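Local coordinates for protein histidinol-phosphate aminotransferase (Clostridium acetobutylicum, PDB 3FTB) that probably acts as a pyridoxal 5'-phosphate-dependent aminotransferase of class I and II, transferring amino groups in histidine biosynthesis, at residues L170-E184 and F197-R211. Sequence-based numbering, arbitrary orientation.
With PO4 (phosphate ion), chain G.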
ATOM      1  N   LEU A 170      -2.406 -29.136 -14.160  1.00 30.14           N
ATOM      2  CA  LEU A 170      -3.285 -28.857 -13.043  1.00 27.04           C
ATOM      3  C   LEU A 170      -3.557 -30.121 -12.234  1.00 42.60           C
ATOM      4  O   LEU A 170      -3.453 -30.116 -11.007  1.00 50.14           O
ATOM      5  CB  LEU A 170      -4.597 -28.239 -13.524  1.00 31.99           C
ATOM      6  CG  LEU A 170      -4.519 -26.783 -13.978  1.00 33.09           C
ATOM      7  CD1 LEU A 170      -5.896 -26.152 -13.916  1.00 38.65           C
ATOM      8  CD2 LEU A 170      -3.532 -25.987 -13.132  1.00 31.89           C
ATOM      9  N   LYS A 171      -3.897 -31.204 -12.928  1.00 41.02           N
ATOM     10  CA  LYS A 171      -4.175 -32.482 -12.270  1.00 34.17           C
ATOM     11  C   LYS A 171      -2.983 -33.051 -11.512  1.00 30.15           C
ATOM     12  O   LYS A 171      -3.172 -33.732 -10.523  1.00 39.46           O
ATOM     13  CB  LYS A 171      -4.689 -33.519 -13.271  1.00 39.08           C
ATOM     14  CG  LYS A 171      -6.186 -33.464 -13.525  1.00 48.74           C
ATOM     15  CD  LYS A 171      -6.585 -34.350 -14.708  1.00 52.24           C
ATOM     16  CE  LYS A 171      -8.097 -34.495 -14.803  1.00 54.45           C
ATOM     17  NZ  LYS A 171      -8.800 -33.380 -14.102  1.00 47.46           N
ATOM     18  N   LEU A 172      -1.761 -32.793 -11.985  1.00 33.76           N
ATOM     19  CA  LEU A 172      -0.550 -33.219 -11.270  1.00 35.25           C
ATOM     20  C   LEU A 172      -0.233 -32.312 -10.082  1.00 41.30           C
ATOM     21  O   LEU A 172       0.121 -32.794  -9.001  1.00 41.15           O
ATOM     22  CB  LEU A 172       0.667 -33.256 -12.197  1.00 49.24           C
ATOM     23  CG  LEU A 172       0.859 -34.407 -13.187  1.00 58.41           C
ATOM     24  CD1 LEU A 172       2.171 -34.215 -13.927  1.00 61.43           C
ATOM     25  CD2 LEU A 172       0.833 -35.757 -12.486  1.00 64.63           C
ATOM     26  N   ALA A 173      -0.334 -31.000 -10.289  1.00 42.84           N
ATOM     27  CA  ALA A 173      -0.122 -30.045  -9.196  1.00 42.08           C
ATOM     28  C   ALA A 173      -1.031 -30.367  -8.014  1.00 37.63           C
ATOM     29  O   ALA A 173      -0.558 -30.582  -6.907  1.00 35.74           O
ATOM     30  CB  ALA A 173      -0.351 -28.612  -9.668  1.00 37.30           C
ATOM     31  N   GLU A 174      -2.335 -30.390  -8.274  1.00 42.26           N
ATOM     32  CA  GLU A 174      -3.342 -30.786  -7.295  1.00 39.74           C
ATOM     33  C   GLU A 174      -2.878 -32.016  -6.521  1.00 45.34           C
ATOM     34  O   GLU A 174      -2.861 -32.019  -5.288  1.00 56.32           O
ATOM     35  CB  GLU A 174      -4.655 -31.089  -8.019  1.00 31.10           C
ATOM     36  CG  GLU A 174      -5.906 -31.050  -7.156  1.00 45.13           C
ATOM     37  CD  GLU A 174      -6.182 -29.669  -6.575  1.00 55.24           C
ATOM     38  OE1 GLU A 174      -7.162 -29.518  -5.803  1.00 56.42           O
ATOM     39  OE2 GLU A 174      -5.412 -28.735  -6.889  1.00 50.95           O
ATOM     40  N   GLU A 175      -2.492 -33.057  -7.251  1.00 35.23           N
ATOM     41  CA  GLU A 175      -2.053 -34.313  -6.646  1.00 38.87           C
ATOM     42  C   GLU A 175      -0.823 -34.168  -5.748  1.00 40.02           C
ATOM     43  O   GLU A 175      -0.700 -34.847  -4.737  1.00 42.67           O
ATOM     44  CB  GLU A 175      -1.779 -35.341  -7.746  1.00 57.86           C
ATOM     45  CG  GLU A 175      -0.930 -36.533  -7.323  1.00 69.51           C
ATOM     46  CD  GLU A 175      -0.234 -37.198  -8.507  1.00 76.21           C
ATOM     47  OE1 GLU A 175       0.731 -37.957  -8.278  1.00 79.88           O
ATOM     48  OE2 GLU A 175      -0.644 -36.956  -9.664  1.00 76.38           O
ATOM     49  N   LYS A 176       0.082 -33.272  -6.119  1.00 43.07           N
ATOM     50  CA  LYS A 176       1.392 -33.182  -5.475  1.00 35.97           C
ATOM     51  C   LYS A 176       1.486 -32.065  -4.436  1.00 46.55           C
ATOM     52  O   LYS A 176       2.572 -31.762  -3.930  1.00 51.48           O
ATOM     53  CB  LYS A 176       2.468 -33.000  -6.545  1.00 44.87           C
ATOM     54  CG  LYS A 176       2.675 -34.239  -7.410  1.00 46.45           C
ATOM     55  CD  LYS A 176       3.006 -33.901  -8.851  1.00 45.17           C
ATOM     56  CE  LYS A 176       3.360 -35.153  -9.635  1.00 41.95           C
ATOM     57  NZ  LYS A 176       4.560 -35.838  -9.063  1.00 40.32           N
ATOM     58  N   LYS A 177       0.339 -31.463  -4.113  1.00 20.00           N
ATOM     59  CA  LYS A 177       0.292 -30.372  -3.148  1.00 20.00           C
ATOM     60  C   LYS A 177       1.207 -29.226  -3.567  1.00 20.00           C
ATOM     61  O   LYS A 177       1.658 -28.448  -2.745  1.00 37.46           O
ATOM     62  CB  LYS A 177       0.681 -30.873  -1.756  1.00 20.00           C
ATOM     63  CG  LYS A 177      -0.316 -31.844  -1.144  1.00 20.00           C
ATOM     64  CD  LYS A 177       0.142 -32.319   0.225  1.00 20.00           C
ATOM     65  CE  LYS A 177      -0.865 -33.271   0.846  1.00 20.00           C
ATOM     66  NZ  LYS A 177      -0.417 -33.763   2.177  1.00 20.00           N
ATOM     67  N   LYS A 178       1.483 -29.180  -4.874  1.00 48.16           N
ATOM     68  CA  LYS A 178       2.267 -28.108  -5.474  1.00 41.90           C
ATOM     69  C   LYS A 178       1.349 -26.900  -5.697  1.00 55.50           C
ATOM     70  O   LYS A 178       0.127 -27.050  -5.822  1.00 65.63           O
ATOM     71  CB  LYS A 178       2.868 -28.580  -6.810  1.00 37.98           C
ATOM     72  CG  LYS A 178       3.875 -29.746  -6.704  1.00 30.91           C
ATOM     73  CD  LYS A 178       4.990 -29.380  -5.743  1.00 36.32           C
ATOM     74  CE  LYS A 178       5.620 -30.595  -5.117  1.00 30.48           C
ATOM     75  NZ  LYS A 178       6.626 -31.194  -6.003  1.00 21.18           N
ATOM     76  N   THR A 179       1.915 -25.700  -5.731  1.00 52.49           N
ATOM     77  CA  THR A 179       1.092 -24.519  -5.977  1.00 51.72           C
ATOM     78  C   THR A 179       1.400 -23.878  -7.334  1.00 39.73           C
ATOM     79  O   THR A 179       2.560 -23.666  -7.686  1.00 35.23           O
ATOM     80  CB  THR A 179       1.226 -23.471  -4.847  1.00 50.70           C
ATOM     81  OG1 THR A 179       0.826 -24.048  -3.597  1.00 52.21           O
ATOM     82  CG2 THR A 179       0.358 -22.249  -5.141  1.00 46.34           C
ATOM     83  N   ILE A 180       0.359 -23.572  -8.101  1.00 30.82           N
ATOM     84  CA  ILE A 180       0.568 -22.922  -9.386  1.00 30.32           C
ATOM     85  C   ILE A 180      -0.057 -21.529  -9.406  1.00 30.51           C
ATOM     86  O   ILE A 180      -1.258 -21.379  -9.219  1.00 35.48           O
ATOM     87  CB  ILE A 180       0.126 -23.814 -10.590  1.00 69.86           C
ATOM     88  CG1 ILE A 180      -1.385 -23.803 -10.788  1.00 72.24           C
ATOM     89  CG2 ILE A 180       0.640 -25.239 -10.439  1.00 67.71           C
ATOM     90  CD1 ILE A 180      -1.801 -23.025 -12.001  1.00 76.17           C
ATOM     91  N   ILE A 181       0.790 -20.519  -9.608  1.00 32.83           N
ATOM     92  CA  ILE A 181       0.384 -19.115  -9.576  1.00 35.77           C
ATOM     93  C   ILE A 181       0.201 -18.542 -10.974  1.00 35.98           C
ATOM     94  O   ILE A 181       1.169 -18.421 -11.728  1.00 41.93           O
ATOM     95  CB  ILE A 181       1.445 -18.243  -8.877  1.00 28.54           C
ATOM     96  CG1 ILE A 181       1.695 -18.728  -7.445  1.00 23.32           C
ATOM     97  CG2 ILE A 181       1.018 -16.772  -8.904  1.00 29.30           C
ATOM     98  CD1 ILE A 181       3.025 -18.275  -6.897  1.00 18.29           C
ATOM     99  N   ILE A 182      -1.029 -18.167 -11.311  1.00 28.49           N
ATOM    100  CA  ILE A 182      -1.308 -17.647 -12.646  1.00 17.49           C
ATOM    101  C   ILE A 182      -1.628 -16.162 -12.657  1.00 31.36           C
ATOM    102  O   ILE A 182      -2.681 -15.743 -12.165  1.00 28.00           O
ATOM    103  CB  ILE A 182      -2.458 -18.394 -13.333  1.00 12.66           C
ATOM    104  CG1 ILE A 182      -2.223 -19.893 -13.272  1.00 18.98           C
ATOM    105  CG2 ILE A 182      -2.519 -18.031 -14.795  1.00 15.62           C
ATOM    106  CD1 ILE A 182      -3.138 -20.667 -14.193  1.00 20.66           C
ATOM    107  N   ASP A 183      -0.715 -15.382 -13.235  1.00 35.72           N
ATOM    108  CA  ASP A 183      -0.871 -13.936 -13.354  1.00 33.45           C
ATOM    109  C   ASP A 183      -1.803 -13.572 -14.526  1.00 34.30           C
ATOM    110  O   ASP A 183      -1.431 -13.689 -15.703  1.00 34.59           O
ATOM    111  CB  ASP A 183       0.509 -13.297 -13.513  1.00 43.68           C
ATOM    112  CG  ASP A 183       0.446 -11.832 -13.911  1.00 44.03           C
ATOM    113  OD1 ASP A 183      -0.672 -11.281 -14.011  1.00 47.06           O
ATOM    114  OD2 ASP A 183       1.524 -11.237 -14.130  1.00 45.81           O
ATOM    115  N   GLU A 184      -3.018 -13.141 -14.197  1.00 29.76           N
ATOM    116  CA  GLU A 184      -4.035 -12.866 -15.208  1.00 22.15           C
ATOM    117  C   GLU A 184      -4.409 -11.391 -15.289  1.00 32.77           C
ATOM    118  O   GLU A 184      -5.562 -11.048 -15.529  1.00 40.46           O
ATOM    119  CB  GLU A 184      -5.285 -13.707 -14.938  1.00 26.11           C
ATOM    120  CG  GLU A 184      -5.130 -15.179 -15.331  1.00 23.45           C
ATOM    121  CD  GLU A 184      -6.432 -15.929 -15.244  1.00 31.53           C
ATOM    122  OE1 GLU A 184      -7.513 -15.310 -15.016  1.00 27.92           O
ATOM    123  OE2 GLU A 184      -6.368 -17.156 -15.407  1.00 32.85           O
ATOM    124  N   PHE A 197      -8.490 -19.026 -15.824  1.00 31.92           N
ATOM    125  CA  PHE A 197      -8.640 -20.237 -15.049  1.00 31.23           C
ATOM    126  C   PHE A 197      -9.516 -19.986 -13.836  1.00 33.88           C
ATOM    127  O   PHE A 197      -9.657 -20.865 -12.988  1.00 37.88           O
ATOM    128  CB  PHE A 197      -7.273 -20.735 -14.590  1.00 33.74           C
ATOM    129  CG  PHE A 197      -6.525 -21.491 -15.646  1.00 43.14           C
ATOM    130  CD1 PHE A 197      -5.934 -20.820 -16.710  1.00 43.84           C
ATOM    131  CD2 PHE A 197      -6.415 -22.874 -15.582  1.00 37.30           C
ATOM    132  CE1 PHE A 197      -5.253 -21.516 -17.694  1.00 43.79           C
ATOM    133  CE2 PHE A 197      -5.730 -23.568 -16.558  1.00 36.91           C
ATOM    134  CZ  PHE A 197      -5.150 -22.890 -17.615  1.00 41.28           C
ATOM    135  N   VAL A 198     -10.091 -18.790 -13.726  1.00 39.19           N
ATOM    136  CA  VAL A 198     -10.915 -18.490 -12.556  1.00 45.41           C
ATOM    137  C   VAL A 198     -12.049 -19.508 -12.398  1.00 41.61           C
ATOM    138  O   VAL A 198     -12.393 -19.899 -11.281  1.00 38.02           O
ATOM    139  CB  VAL A 198     -11.479 -17.047 -12.562  1.00 45.71           C
ATOM    140  CG1 VAL A 198     -10.379 -16.045 -12.218  1.00 35.94           C
ATOM    141  CG2 VAL A 198     -12.163 -16.728 -13.902  1.00 41.81           C
ATOM    142  N   GLY A 199     -12.608 -19.951 -13.521  1.00 38.47           N
ATOM    143  CA  GLY A 199     -13.673 -20.942 -13.505  1.00 26.47           C
ATOM    144  C   GLY A 199     -13.183 -22.337 -13.160  1.00 32.41           C
ATOM    145  O   GLY A 199     -13.960 -23.308 -13.181  1.00 27.12           O
ATOM    146  N   GLU A 200     -11.887 -22.438 -12.853  1.00 26.84           N
ATOM    147  CA  GLU A 200     -11.277 -23.702 -12.454  1.00 29.03           C
ATOM    148  C   GLU A 200     -10.921 -23.699 -10.971  1.00 26.43           C
ATOM    149  O   GLU A 200     -10.442 -24.703 -10.445  1.00 39.79           O
ATOM    150  CB  GLU A 200     -10.015 -23.978 -13.289  1.00 46.07           C
ATOM    151  CG  GLU A 200     -10.213 -24.883 -14.509  1.00 45.40           C
ATOM    152  CD  GLU A 200     -10.653 -24.117 -15.732  1.00 51.64           C
ATOM    153  OE1 GLU A 200     -10.500 -22.878 -15.743  1.00 59.89           O
ATOM    154  OE2 GLU A 200     -11.147 -24.754 -16.684  1.00 52.63           O
ATOM    155  N   ILE A 201     -11.162 -22.571 -10.307  1.00 26.40           N
ATOM    156  CA  ILE A 201     -10.736 -22.359  -8.915  1.00 39.42           C
ATOM    157  C   ILE A 201     -11.289 -23.422  -7.949  1.00 46.41           C
ATOM    158  O   ILE A 201     -10.591 -23.898  -7.044  1.00 41.83           O
ATOM    159  CB  ILE A 201     -11.137 -20.941  -8.431  1.00 36.87           C
ATOM    160  CG1 ILE A 201     -10.373 -19.863  -9.210  1.00 40.52           C
ATOM    161  CG2 ILE A 201     -10.893 -20.777  -6.949  1.00 27.13           C
ATOM    162  CD1 ILE A 201      -8.930 -19.762  -8.837  1.00 36.18           C
ATOM    163  N   LYS A 202     -12.543 -23.807  -8.152  1.00 50.45           N
ATOM    164  CA  LYS A 202     -13.183 -24.778  -7.275  1.00 52.02           C
ATOM    165  C   LYS A 202     -12.630 -26.200  -7.451  1.00 46.72           C
ATOM    166  O   LYS A 202     -12.569 -26.984  -6.499  1.00 44.62           O
ATOM    167  CB  LYS A 202     -14.692 -24.749  -7.504  1.00 48.47           C
ATOM    168  CG  LYS A 202     -15.304 -23.382  -7.263  1.00 34.35           C
ATOM    169  CD  LYS A 202     -14.811 -22.835  -5.949  1.00 32.45           C
ATOM    170  CE  LYS A 202     -15.793 -21.845  -5.384  1.00 36.68           C
ATOM    171  NZ  LYS A 202     -15.569 -21.621  -3.942  1.00 31.50           N
ATOM    172  N   ASN A 203     -12.222 -26.525  -8.669  1.00 35.45           N
ATOM    173  CA  ASN A 203     -11.780 -27.874  -8.973  1.00 32.03           C
ATOM    174  C   ASN A 203     -10.347 -28.125  -8.575  1.00 35.98           C
ATOM    175  O   ASN A 203      -9.916 -29.278  -8.527  1.00 35.35           O
ATOM    176  CB  ASN A 203     -11.969 -28.166 -10.454  1.00 27.63           C
ATOM    177  CG  ASN A 203     -13.417 -28.252 -10.825  1.00 47.33           C
ATOM    178  OD1 ASN A 203     -14.038 -29.306 -10.687  1.00 59.43           O
ATOM    179  ND2 ASN A 203     -13.982 -27.138 -11.277  1.00 51.82           N
ATOM    180  N   TYR A 204      -9.610 -27.049  -8.298  1.00 35.09           N
ATOM    181  CA  TYR A 204      -8.192 -27.153  -7.958  1.00 25.37           C
ATOM    182  C   TYR A 204      -7.802 -26.107  -6.921  1.00 39.70           C
ATOM    183  O   TYR A 204      -7.880 -24.906  -7.187  1.00 45.04           O
ATOM    184  CB  TYR A 204      -7.313 -26.986  -9.208  1.00 28.40           C
ATOM    185  CG  TYR A 204      -7.557 -28.019 -10.278  1.00 35.71           C
ATOM    186  CD1 TYR A 204      -7.082 -29.319 -10.145  1.00 30.55           C
ATOM    187  CD2 TYR A 204      -8.276 -27.697 -11.421  1.00 47.61           C
ATOM    188  CE1 TYR A 204      -7.322 -30.268 -11.123  1.00 31.14           C
ATOM    189  CE2 TYR A 204      -8.521 -28.643 -12.407  1.00 45.83           C
ATOM    190  CZ  TYR A 204      -8.043 -29.924 -12.247  1.00 37.12           C
ATOM    191  OH  TYR A 204      -8.288 -30.856 -13.222  1.00 36.31           O
ATOM    192  N   SER A 205      -7.380 -26.549  -5.739  1.00 39.19           N
ATOM    193  CA  SER A 205      -6.815 -25.605  -4.780  1.00 39.01           C
ATOM    194  C   SER A 205      -5.278 -25.546  -4.814  1.00 28.32           C
ATOM    195  O   SER A 205      -4.639 -25.187  -3.829  1.00 43.88           O
ATOM    196  CB  SER A 205      -7.370 -25.813  -3.362  1.00 42.66           C
ATOM    197  OG  SER A 205      -8.216 -26.943  -3.280  1.00 38.44           O
ATOM    198  N   CYS A 206      -4.703 -25.908  -5.957  1.00 23.25           N
ATOM    199  CA  CYS A 206      -3.301 -25.615  -6.266  1.00 33.20           C
ATOM    200  C   CYS A 206      -3.259 -24.278  -6.991  1.00 30.68           C
ATOM    201  O   CYS A 206      -2.278 -23.546  -6.920  1.00 33.29           O
ATOM    202  CB  CYS A 206      -2.667 -26.705  -7.136  1.00 35.90           C
ATOM    203  SG  CYS A 206      -3.319 -26.831  -8.830  1.00 43.28           S
ATOM    204  N   LEU A 207      -4.359 -23.957  -7.667  1.00 28.66           N
ATOM    205  CA  LEU A 207      -4.481 -22.705  -8.401  1.00 31.27           C
ATOM    206  C   LEU A 207      -4.465 -21.488  -7.485  1.00 27.82           C
ATOM    207  O   LEU A 207      -5.237 -21.402  -6.526  1.00 33.85           O
ATOM    208  CB  LEU A 207      -5.776 -22.678  -9.220  1.00 35.72           C
ATOM    209  CG  LEU A 207      -5.827 -23.233 -10.641  1.00 40.63           C
ATOM    210  CD1 LEU A 207      -7.253 -23.162 -11.147  1.00 32.46           C
ATOM    211  CD2 LEU A 207      -4.900 -22.457 -11.554  1.00 42.89           C
ATOM    212  N   PHE A 208      -3.589 -20.546  -7.796  1.00 28.73           N
ATOM    213  CA  PHE A 208      -3.673 -19.218  -7.222  1.00 22.95           C
ATOM    214  C   PHE A 208      -3.652 -18.215  -8.376  1.00 34.41           C
ATOM    215  O   PHE A 208      -2.706 -18.198  -9.175  1.00 33.65           O
ATOM    216  CB  PHE A 208      -2.514 -18.974  -6.264  1.00 25.57           C
ATOM    217  CG  PHE A 208      -2.566 -17.629  -5.579  1.00 28.08           C
ATOM    218  CD1 PHE A 208      -3.318 -17.456  -4.433  1.00 34.23           C
ATOM    219  CD2 PHE A 208      -1.864 -16.546  -6.081  1.00 23.07           C
ATOM    220  CE1 PHE A 208      -3.373 -16.234  -3.798  1.00 40.02           C
ATOM    221  CE2 PHE A 208      -1.914 -15.315  -5.450  1.00 34.96           C
ATOM    222  CZ  PHE A 208      -2.674 -15.159  -4.303  1.00 37.53           C
ATOM    223  N   ILE A 209      -4.703 -17.405  -8.493  1.00 34.13           N
ATOM    224  CA  ILE A 209      -4.804 -16.452  -9.607  1.00 36.64           C
ATOM    225  C   ILE A 209      -4.581 -15.015  -9.148  1.00 32.35           C
ATOM    226  O   ILE A 209      -5.066 -14.617  -8.085  1.00 28.17           O
ATOM    227  CB  ILE A 209      -6.187 -16.526 -10.316  1.00 30.82           C
ATOM    228  CG1 ILE A 209      -6.591 -17.978 -10.614  1.00 29.67           C
ATOM    229  CG2 ILE A 209      -6.202 -15.682 -11.561  1.00 13.72           C
ATOM    230  CD1 ILE A 209      -5.627 -18.718 -11.485  1.00 35.83           C
ATOM    231  N   ILE A 210      -3.848 -14.249  -9.956  1.00 32.44           N
ATOM    232  CA  ILE A 210      -3.633 -12.832  -9.711  1.00 26.64           C
ATOM    233  C   ILE A 210      -4.368 -11.987 -10.759  1.00 28.44           C
ATOM    234  O   ILE A 210      -4.133 -12.122 -11.968  1.00 31.87           O
ATOM    235  CB  ILE A 210      -2.133 -12.511  -9.742  1.00 27.47           C
ATOM    236  CG1 ILE A 210      -1.404 -13.312  -8.661  1.00 37.62           C
ATOM    237  CG2 ILE A 210      -1.893 -11.037  -9.555  1.00 23.44           C
ATOM    238  CD1 ILE A 210       0.093 -13.036  -8.585  1.00 42.24           C
ATOM    239  N   ARG A 211      -5.292 -11.149 -10.306  1.00 29.17           N
ATOM    240  CA  ARG A 211      -5.928 -10.202 -11.207  1.00 34.95           C
ATOM    241  C   ARG A 211      -5.489  -8.783 -10.871  1.00 40.68           C
ATOM    242  O   ARG A 211      -4.856  -8.554  -9.850  1.00 28.55           O
ATOM    243  CB  ARG A 211      -7.443 -10.292 -11.105  1.00 31.22           C
ATOM    244  CG  ARG A 211      -8.025 -11.608 -11.550  1.00 23.53           C
ATOM    245  CD  ARG A 211      -7.941 -11.784 -13.025  1.00 31.92           C
ATOM    246  NE  ARG A 211      -8.776 -12.898 -13.459  1.00 39.58           N
ATOM    247  CZ  ARG A 211      -9.945 -12.744 -14.061  1.00 38.06           C
ATOM    248  NH1 ARG A 211     -10.400 -11.523 -14.299  1.00 32.18           N
ATOM    249  NH2 ARG A 211     -10.648 -13.808 -14.431  1.00 41.95           N
TER
HETATM  250  P   PO4 G 364     -13.543 -12.257 -15.651  1.00 62.96           P
HETATM  251  O1  PO4 G 364     -12.575 -11.193 -15.199  1.00 38.48           O
HETATM  252  O2  PO4 G 364     -14.825 -12.132 -14.857  1.00 60.06           O
HETATM  253  O3  PO4 G 364     -13.818 -12.078 -17.130  1.00 66.82           O
HETATM  254  O4  PO4 G 364     -12.980 -13.645 -15.431  1.00 73.61           O
HETATM  255  O   HOH W   1      -2.002 -23.815  -3.306  1.00 38.50           O
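L170, I182 and F197 meet on the sheet face that carries I180, I182, L207 and I209. CD1 of I182 sits over one face of the F197 ring, 3.9 Å from its centroid and displaced toward the rim, while L170 CD1 touches the ring edge at CE2 (3.7 Å). L170 CB lies over the centre of the Y204 ring, 4.0 Å from the centroid, while CG, anti to the carbonyl carbon (chi1 -74°), carries CD1 on to F197. C206 SG packs against A173 CB, closing this layer between helix 163-176 and the sheet.

Beneath it, strands 179-183 and 207-212 run parallel as neighbours in the seven-stranded sheet of the large PLP-binding domain of fold type I. Five backbone bonds join the segments, from I180 N to C206 O through to E184 N to I210 O. On the other face, I181 CG2 meets I210 CD1 and the edge of the F208 ring, whose remaining neighbours include I90 and S94 of helix 87-95.

At the helix end of the contact, the E174 carboxylate receives S205 N on the syn side of OE1 (3.0 Å) and, weakly, C206 N on OE2; K171 NZ donates to Y204 OH (2.7 Å). At the far end, the extended E184 takes F197 N on OE2 almost straight (2.9 Å, 173°), and OE1 makes a salt bridge to R211 NE (3.1 Å), though the hydrogen bond within it is weak and bent. R211 turns NH1 and NH2 to a phosphate ion, probably from the crystallisation liquor. E184 thus ties the 197-200 turn to the strand ends, and its negative charge probably helps balance the arginine beside the bound anion.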